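Local coordinates for RIM-binding protein, isoform F (Drosophila melanogaster, PDB 6Q9M), which couples synaptic vesicle recruitment to release sites at the active zone and carries a central array of fibronectin type III domains, at residues A[86-91]-A[147-152]; A[128-133]-A[143-148]. All blocks are in the same frame, centred on the assembly; numbering follows the deposited sequence.

Contact 1. Residues A[86-91]-A[147-152]; sequences TSRDAA and MYRHTI
Ala90 and Tyr148 face each other with their CA atoms 6.3 Å apart, and Ala91 stands about as far from Met147. At this point the short 3-10 turn 89-91, closed by a backbone bond from Ala91 N to Arg88 O, meets the residues leading into strand 149-152. No hydrogen bond joins the two backbones, and beyond Arg149 the strand leaves the turn behind.

Tyr148 has the largest share of the contact. Its CG sits between the backbone N and the carbonyl carbon (chi1 56°), which swings the ring toward the turn. The methyl of Ala90 lies over one ring face in a CH-pi contact, CB 4.1 Å from the centroid and 26° off the normal. Ala91 comes in obliquely, its CB 3.8 Å from Tyr148 CE1. At the far end of the ring the extended chain of Arg88 passes at about a right angle, with Arg88 CD 3.2 Å from Tyr148 OH. The Arg149 chain, bent at chi3, brings its guanidinium back alongside the tyrosine, so that Tyr148 CE2 lies over the centre of one guanidinium face.

Arg149 NH2 also stands over a face of the Arg88 guanidinium, 3.0 Å from Arg88 NE, with the two planes 72° apart. Both atoms are donors and do not bond to each other; each instead makes a salt bridge to OD1 of Asp6, which also takes a weak hydrogen bond from Tyr148 OH. One carboxylate oxygen from the N-terminal stretch thus gathers both arginines and the phenol. Sharing that oxygen probably accounts for the closeness of the two guanidinium groups, leaving a polar, partly exposed border beside the apolar alanine-tyrosine contact where the first two fibronectin type III domains meet.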
ATOM      1  N   THR A  86     -11.658  12.638   2.951  1.00 76.84           N
ATOM      2  CA  THR A  86     -11.023  12.793   1.647  1.00 73.64           C
ATOM      3  C   THR A  86     -10.841  11.440   0.968  1.00 69.04           C
ATOM      4  O   THR A  86     -10.910  10.387   1.603  1.00 69.26           O
ATOM      5  CB  THR A  86      -9.654  13.493   1.733  1.00 72.23           C
ATOM      6  OG1 THR A  86      -8.759  12.709   2.532  1.00 77.21           O
ATOM      7  CG2 THR A  86      -9.781  14.888   2.337  1.00 78.05           C
ATOM      8  N   SER A  87     -10.611  11.490  -0.342  1.00 66.18           N
ATOM      9  CA  SER A  87     -10.157  10.339  -1.106  1.00 58.02           C
ATOM     10  C   SER A  87      -8.629  10.251  -1.046  1.00 52.14           C
ATOM     11  O   SER A  87      -7.946  11.190  -0.625  1.00 53.84           O
ATOM     12  CB  SER A  87     -10.631  10.428  -2.556  1.00 52.34           C
ATOM     13  OG  SER A  87     -10.182  11.637  -3.150  1.00 56.62           O
ATOM     14  N   ARG A  88      -8.092   9.112  -1.485  1.00 46.88           N
ATOM     15  CA  ARG A  88      -6.656   8.866  -1.422  1.00 45.35           C
ATOM     16  C   ARG A  88      -5.961   9.365  -2.680  1.00 47.32           C
ATOM     17  O   ARG A  88      -6.555   9.434  -3.758  1.00 57.19           O
ATOM     18  CB  ARG A  88      -6.368   7.385  -1.233  1.00 45.20           C
ATOM     19  CG  ARG A  88      -7.108   6.787  -0.060  1.00 58.14           C
ATOM     20  CD  ARG A  88      -6.509   5.466   0.355  1.00 66.76           C
ATOM     21  NE  ARG A  88      -7.270   4.847   1.435  1.00 77.23           N
ATOM     22  CZ  ARG A  88      -6.931   4.908   2.718  1.00 82.62           C
ATOM     23  NH1 ARG A  88      -5.831   5.561   3.078  1.00 79.28           N
ATOM     24  NH2 ARG A  88      -7.685   4.308   3.638  1.00 85.42           N
ATOM     25  N   ASP A  89      -4.684   9.724  -2.527  1.00 48.72           N
ATOM     26  CA  ASP A  89      -3.907  10.199  -3.671  1.00 51.40           C
ATOM     27  C   ASP A  89      -3.881   9.169  -4.798  1.00 53.08           C
ATOM     28  O   ASP A  89      -3.985   9.531  -5.977  1.00 52.16           O
ATOM     29  CB  ASP A  89      -2.469  10.534  -3.240  1.00 53.35           C
ATOM     30  CG  ASP A  89      -2.360  11.864  -2.494  1.00 68.77           C
ATOM     31  OD1 ASP A  89      -1.360  12.070  -1.778  1.00 80.73           O
ATOM     32  OD2 ASP A  89      -3.267  12.713  -2.618  1.00 74.33           O
ATOM     33  N   ALA A  90      -3.756   7.877  -4.452  1.00 39.64           N
ATOM     34  CA  ALA A  90      -3.578   6.816  -5.439  1.00 42.09           C
ATOM     35  C   ALA A  90      -4.744   6.686  -6.397  1.00 50.04           C
ATOM     36  O   ALA A  90      -4.611   5.990  -7.415  1.00 49.87           O
ATOM     37  CB  ALA A  90      -3.379   5.462  -4.747  1.00 46.71           C
ATOM     38  N   ALA A  91      -5.888   7.299  -6.091  1.00 52.67           N
ATOM     39  CA  ALA A  91      -7.022   7.238  -6.999  1.00 47.41           C
ATOM     40  C   ALA A  91      -6.990   8.323  -8.051  1.00 46.74           C
ATOM     41  O   ALA A  91      -7.605   8.156  -9.102  1.00 54.37           O
ATOM     42  CB  ALA A  91      -8.335   7.321  -6.229  1.00 42.73           C
ATOM     43  N   MET A 147      -8.751   2.733  -9.825  1.00 46.43           N
ATOM     44  CA  MET A 147      -8.698   1.651  -8.850  1.00 55.43           C
ATOM     45  C   MET A 147      -7.251   1.335  -8.524  1.00 45.30           C
ATOM     46  O   MET A 147      -6.428   1.184  -9.432  1.00 52.49           O
ATOM     47  CB  MET A 147      -9.377   0.394  -9.378  1.00 74.99           C
ATOM     48  CG  MET A 147      -9.937  -0.452  -8.268  1.00 94.28           C
ATOM     49  SD  MET A 147     -11.656  -0.019  -7.999  1.00107.00           S
ATOM     50  CE  MET A 147     -12.454  -1.165  -9.125  1.00110.79           C
ATOM     51  N   TYR A 148      -6.945   1.231  -7.226  1.00 49.33           N
ATOM     52  CA  TYR A 148      -5.587   0.992  -6.744  1.00 52.24           C
ATOM     53  C   TYR A 148      -5.526  -0.153  -5.741  1.00 52.77           C
ATOM     54  O   TYR A 148      -4.503  -0.328  -5.069  1.00 54.49           O
ATOM     55  CB  TYR A 148      -5.020   2.260  -6.096  1.00 49.75           C
ATOM     56  CG  TYR A 148      -5.898   2.790  -4.986  1.00 45.03           C
ATOM     57  CD1 TYR A 148      -6.996   3.597  -5.265  1.00 49.03           C
ATOM     58  CD2 TYR A 148      -5.640   2.474  -3.660  1.00 49.47           C
ATOM     59  CE1 TYR A 148      -7.809   4.087  -4.250  1.00 44.59           C
ATOM     60  CE2 TYR A 148      -6.457   2.970  -2.621  1.00 46.16           C
ATOM     61  CZ  TYR A 148      -7.536   3.770  -2.931  1.00 52.99           C
ATOM     62  OH  TYR A 148      -8.358   4.261  -1.922  1.00 64.79           O
ATOM     63  N   ARG A 149      -6.601  -0.913  -5.601  1.00 53.53           N
ATOM     64  CA  ARG A 149      -6.662  -2.052  -4.701  1.00 53.64           C
ATOM     65  C   ARG A 149      -7.416  -3.154  -5.412  1.00 54.57           C
ATOM     66  O   ARG A 149      -8.329  -2.884  -6.203  1.00 58.27           O
ATOM     67  CB  ARG A 149      -7.399  -1.735  -3.386  1.00 60.59           C
ATOM     68  CG  ARG A 149      -6.619  -0.954  -2.351  1.00 71.05           C
ATOM     69  CD  ARG A 149      -7.223  -1.172  -0.948  1.00 66.64           C
ATOM     70  NE  ARG A 149      -7.428   0.068  -0.203  1.00 70.55           N
ATOM     71  CZ  ARG A 149      -6.455   0.805   0.335  1.00 71.41           C
ATOM     72  NH1 ARG A 149      -5.190   0.430   0.196  1.00 67.27           N
ATOM     73  NH2 ARG A 149      -6.743   1.928   1.001  1.00 72.80           N
ATOM     74  N   HIS A 150      -7.057  -4.394  -5.099  1.00 49.22           N
ATOM     75  CA  HIS A 150      -7.843  -5.518  -5.589  1.00 48.62           C
ATOM     76  C   HIS A 150      -7.571  -6.756  -4.753  1.00 50.21           C
ATOM     77  O   HIS A 150      -6.409  -7.087  -4.490  1.00 48.37           O
ATOM     78  CB  HIS A 150      -7.545  -5.822  -7.051  1.00 52.74           C
ATOM     79  CG  HIS A 150      -8.351  -6.954  -7.572  1.00 66.06           C
ATOM     80  ND1 HIS A 150      -9.697  -6.836  -7.834  1.00 70.72           N
ATOM     81  CD2 HIS A 150      -8.025  -8.242  -7.826  1.00 69.78           C
ATOM     82  CE1 HIS A 150     -10.165  -7.995  -8.253  1.00 64.63           C
ATOM     83  NE2 HIS A 150      -9.176  -8.868  -8.235  1.00 73.32           N
ATOM     84  N   THR A 151      -8.633  -7.449  -4.371  1.00 50.26           N
ATOM     85  CA  THR A 151      -8.499  -8.709  -3.657  1.00 56.19           C
ATOM     86  C   THR A 151      -8.234  -9.851  -4.633  1.00 52.50           C
ATOM     87  O   THR A 151      -8.995 -10.045  -5.585  1.00 47.95           O
ATOM     88  CB  THR A 151      -9.764  -8.996  -2.858  1.00 54.78           C
ATOM     89  OG1 THR A 151      -9.998  -7.928  -1.930  1.00 58.91           O
ATOM     90  CG2 THR A 151      -9.600 -10.308  -2.109  1.00 52.26           C
ATOM     91  N   ILE A 152      -7.146 -10.594  -4.413  1.00 51.74           N
ATOM     92  CA  ILE A 152      -6.865 -11.816  -5.166  1.00 54.49           C
ATOM     93  C   ILE A 152      -7.318 -13.013  -4.343  1.00 53.29           C
ATOM     94  O   ILE A 152      -7.120 -13.052  -3.122  1.00 59.68           O
ATOM     95  CB  ILE A 152      -5.374 -11.939  -5.545  1.00 50.65           C
ATOM     96  CG1 ILE A 152      -4.468 -11.717  -4.326  1.00 44.95           C
ATOM     97  CG2 ILE A 152      -5.037 -10.993  -6.709  1.00 50.81           C
ATOM     98  CD1 ILE A 152      -3.022 -12.187  -4.537  1.00 41.31           C
TER

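Contact 2. Residues A[128-133]-A[143-148]; sequences NHQHVV and VKPGMY
Asn128 opens the contact through its backbone: its carbonyl O lies 3.4 Å from Pro145 CB, while its amide ND2 bonds instead to the carbonyl O of Leu14. At His129 the backbone again does the touching. His129 O receives a CA-H...O contact from Pro145 CA, the two atoms 3.6 Å apart, and its side chain packs on Leu170 and Ala167.

Gln130 follows, with its CA 3.3 Å from Val143 O in a second such contact. Its CG is anti to the carbonyl carbon (chi1 -59°), which sets the extended chain side by side with Pro145 and pointing the same way; Gln130 CG comes to 4.2 Å from Pro145 CD.

His131 makes the antiparallel hydrogen-bonded pair with Val143. His131 N gives a bond of 3.0 Å to Val143 O, reaching it in the carbonyl plane. The return bond, Val143 N to His131 O, is shorter at 2.7 Å and meets the acceptor nearly end-on, at a C=O...donor angle of 167°. Their side chains lie on the same face of the sheet, where Val143 CG1 packs 3.7 Å from His131 CB.

Beyond this pair segment 143-148 leaves the sheet through a type II beta turn, Lys144 to Met147, closed by a bond from Met147 N to Lys144 O. Gly146 takes the turn position with positive phi (85°), as is usual for glycine in a type II turn.

Strand 138-143 is an outer strand of its four-stranded sheet, with strand 131-135 between it and 160-167. On the inner face the His131 ring meets Trp122 of strand 118-123 edge-to-face, and Val143 packs on the same tryptophan, linking the two sheets of the fibronectin type III sandwich.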
ATOM      1  N   ASN A 128      -5.146   7.298 -14.714  1.00 59.86           N
ATOM      2  CA  ASN A 128      -6.033   7.160 -15.861  1.00 64.55           C
ATOM      3  C   ASN A 128      -5.871   5.819 -16.562  1.00 66.01           C
ATOM      4  O   ASN A 128      -6.677   5.503 -17.439  1.00 66.08           O
ATOM      5  CB  ASN A 128      -5.782   8.273 -16.890  1.00 57.26           C
ATOM      6  CG  ASN A 128      -6.095   9.668 -16.357  1.00 65.40           C
ATOM      7  OD1 ASN A 128      -7.173   9.924 -15.818  1.00 72.25           O
ATOM      8  ND2 ASN A 128      -5.157  10.584 -16.539  1.00 65.10           N
ATOM      9  N   HIS A 129      -4.854   5.037 -16.211  1.00 60.49           N
ATOM     10  CA  HIS A 129      -4.569   3.772 -16.875  1.00 60.91           C
ATOM     11  C   HIS A 129      -5.296   2.618 -16.207  1.00 59.20           C
ATOM     12  O   HIS A 129      -5.453   2.581 -14.984  1.00 55.37           O
ATOM     13  CB  HIS A 129      -3.069   3.461 -16.852  1.00 59.63           C
ATOM     14  CG  HIS A 129      -2.256   4.332 -17.751  1.00 70.46           C
ATOM     15  ND1 HIS A 129      -2.251   5.705 -17.649  1.00 76.40           N
ATOM     16  CD2 HIS A 129      -1.412   4.024 -18.762  1.00 78.21           C
ATOM     17  CE1 HIS A 129      -1.443   6.207 -18.565  1.00 81.83           C
ATOM     18  NE2 HIS A 129      -0.920   5.208 -19.251  1.00 78.78           N
ATOM     19  N   GLN A 130      -5.674   1.635 -17.016  1.00 62.14           N
ATOM     20  CA  GLN A 130      -6.017   0.339 -16.457  1.00 56.80           C
ATOM     21  C   GLN A 130      -4.762  -0.342 -15.924  1.00 58.54           C
ATOM     22  O   GLN A 130      -3.650  -0.128 -16.418  1.00 54.70           O
ATOM     23  CB  GLN A 130      -6.681  -0.537 -17.510  1.00 56.76           C
ATOM     24  CG  GLN A 130      -7.941   0.057 -18.094  1.00 58.09           C
ATOM     25  CD  GLN A 130      -8.650  -0.920 -19.006  1.00 73.19           C
ATOM     26  OE1 GLN A 130      -9.552  -1.648 -18.584  1.00 77.69           O
ATOM     27  NE2 GLN A 130      -8.238  -0.952 -20.262  1.00 82.64           N
ATOM     28  N   HIS A 131      -4.947  -1.184 -14.918  1.00 52.23           N
ATOM     29  CA  HIS A 131      -3.834  -1.915 -14.347  1.00 55.16           C
ATOM     30  C   HIS A 131      -4.157  -3.401 -14.327  1.00 60.44           C
ATOM     31  O   HIS A 131      -5.316  -3.800 -14.175  1.00 62.11           O
ATOM     32  CB  HIS A 131      -3.495  -1.408 -12.954  1.00 47.74           C
ATOM     33  CG  HIS A 131      -2.946  -0.018 -12.951  1.00 56.67           C
ATOM     34  ND1 HIS A 131      -1.624   0.262 -13.234  1.00 61.44           N
ATOM     35  CD2 HIS A 131      -3.544   1.174 -12.721  1.00 53.52           C
ATOM     36  CE1 HIS A 131      -1.430   1.567 -13.162  1.00 57.28           C
ATOM     37  NE2 HIS A 131      -2.579   2.143 -12.858  1.00 56.28           N
ATOM     38  N   VAL A 132      -3.109  -4.208 -14.483  1.00 50.65           N
ATOM     39  CA  VAL A 132      -3.213  -5.657 -14.570  1.00 51.40           C
ATOM     40  C   VAL A 132      -2.496  -6.247 -13.368  1.00 52.31           C
ATOM     41  O   VAL A 132      -1.309  -5.973 -13.150  1.00 44.37           O
ATOM     42  CB  VAL A 132      -2.600  -6.183 -15.878  1.00 57.59           C
ATOM     43  CG1 VAL A 132      -2.425  -7.669 -15.815  1.00 61.57           C
ATOM     44  CG2 VAL A 132      -3.474  -5.825 -17.064  1.00 56.96           C
ATOM     45  N   VAL A 133      -3.207  -7.066 -12.599  1.00 54.98           N
ATOM     46  CA  VAL A 133      -2.641  -7.752 -11.442  1.00 54.59           C
ATOM     47  C   VAL A 133      -2.210  -9.153 -11.874  1.00 57.32           C
ATOM     48  O   VAL A 133      -2.966  -9.873 -12.539  1.00 57.56           O
ATOM     49  CB  VAL A 133      -3.643  -7.807 -10.284  1.00 52.07           C
ATOM     50  CG1 VAL A 133      -3.001  -8.426  -9.059  1.00 43.84           C
ATOM     51  CG2 VAL A 133      -4.179  -6.397  -9.986  1.00 52.07           C
ATOM     52  N   VAL A 143      -7.990  -4.105 -13.967  1.00 55.62           N
ATOM     53  CA  VAL A 143      -8.715  -3.223 -13.057  1.00 60.92           C
ATOM     54  C   VAL A 143      -8.857  -1.843 -13.692  1.00 55.71           C
ATOM     55  O   VAL A 143      -7.940  -1.354 -14.361  1.00 56.30           O
ATOM     56  CB  VAL A 143      -8.023  -3.155 -11.675  1.00 67.51           C
ATOM     57  CG1 VAL A 143      -6.933  -2.120 -11.643  1.00 70.46           C
ATOM     58  CG2 VAL A 143      -9.045  -2.882 -10.607  1.00 73.00           C
ATOM     59  N   LYS A 144     -10.023  -1.231 -13.498  1.00 49.87           N
ATOM     60  CA  LYS A 144     -10.370  -0.023 -14.214  1.00 63.48           C
ATOM     61  C   LYS A 144      -9.599   1.178 -13.661  1.00 59.63           C
ATOM     62  O   LYS A 144      -9.132   1.152 -12.519  1.00 59.04           O
ATOM     63  CB  LYS A 144     -11.890   0.212 -14.130  1.00 64.67           C
ATOM     64  CG  LYS A 144     -12.453   0.216 -12.715  1.00 70.34           C
ATOM     65  CD  LYS A 144     -13.981   0.418 -12.701  1.00 74.52           C
ATOM     66  CE  LYS A 144     -14.456   0.974 -11.356  1.00 74.06           C
ATOM     67  NZ  LYS A 144     -15.847   1.508 -11.387  1.00 90.88           N
ATOM     68  N   PRO A 145      -9.488   2.262 -14.447  1.00 56.49           N
ATOM     69  CA  PRO A 145      -8.762   3.448 -13.971  1.00 51.61           C
ATOM     70  C   PRO A 145      -9.367   3.979 -12.680  1.00 54.08           C
ATOM     71  O   PRO A 145     -10.576   3.890 -12.450  1.00 56.93           O
ATOM     72  CB  PRO A 145      -8.934   4.466 -15.114  1.00 55.96           C
ATOM     73  CG  PRO A 145      -9.630   3.745 -16.241  1.00 53.94           C
ATOM     74  CD  PRO A 145     -10.260   2.538 -15.685  1.00 57.39           C
ATOM     75  N   GLY A 146      -8.518   4.572 -11.846  1.00 51.63           N
ATOM     76  CA  GLY A 146      -8.954   5.051 -10.554  1.00 46.04           C
ATOM     77  C   GLY A 146      -8.956   3.997  -9.474  1.00 52.46           C
ATOM     78  O   GLY A 146      -9.159   4.335  -8.301  1.00 64.12           O
ATOM     79  N   MET A 147      -8.751   2.733  -9.825  1.00 46.43           N
ATOM     80  CA  MET A 147      -8.698   1.651  -8.850  1.00 55.43           C
ATOM     81  C   MET A 147      -7.251   1.335  -8.524  1.00 45.30           C
ATOM     82  O   MET A 147      -6.428   1.184  -9.432  1.00 52.49           O
ATOM     83  CB  MET A 147      -9.377   0.394  -9.378  1.00 74.99           C
ATOM     84  CG  MET A 147      -9.937  -0.452  -8.268  1.00 94.28           C
ATOM     85  SD  MET A 147     -11.656  -0.019  -7.999  1.00107.00           S
ATOM     86  CE  MET A 147     -12.454  -1.165  -9.125  1.00110.79           C
ATOM     87  N   TYR A 148      -6.945   1.231  -7.226  1.00 49.33           N
ATOM     88  CA  TYR A 148      -5.587   0.992  -6.744  1.00 52.24           C
ATOM     89  C   TYR A 148      -5.526  -0.153  -5.741  1.00 52.77           C
ATOM     90  O   TYR A 148      -4.503  -0.328  -5.069  1.00 54.49           O
ATOM     91  CB  TYR A 148      -5.020   2.260  -6.096  1.00 49.75           C
ATOM     92  CG  TYR A 148      -5.898   2.790  -4.986  1.00 45.03           C
ATOM     93  CD1 TYR A 148      -6.996   3.597  -5.265  1.00 49.03           C
ATOM     94  CD2 TYR A 148      -5.640   2.474  -3.660  1.00 49.47           C
ATOM     95  CE1 TYR A 148      -7.809   4.087  -4.250  1.00 44.59           C
ATOM     96  CE2 TYR A 148      -6.457   2.970  -2.621  1.00 46.16           C
ATOM     97  CZ  TYR A 148      -7.536   3.770  -2.931  1.00 52.99           C
ATOM     98  OH  TYR A 148      -8.358   4.261  -1.922  1.00 64.79           O
TER

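The two contacts overlap at Met147 and Tyr148, and their centres lie about 9 Å apart. Contact 2 is internal to the second fibronectin type III domain: main-chain bonds pair neighbouring strands at a sheet edge, with a buried His131-Val143 side and an exposed proline-glutamine side. Contact 1 reaches from the first domain to the second, has no direct hydrogen bonds, and combines apolar packing on a buried tyrosine with partly exposed arginines held through Asp6. The two also touch directly, Ala91 CB lying 3.7 Å from Gly146 O, which brings the turn of contact 2 against the interdomain junction of contact 1.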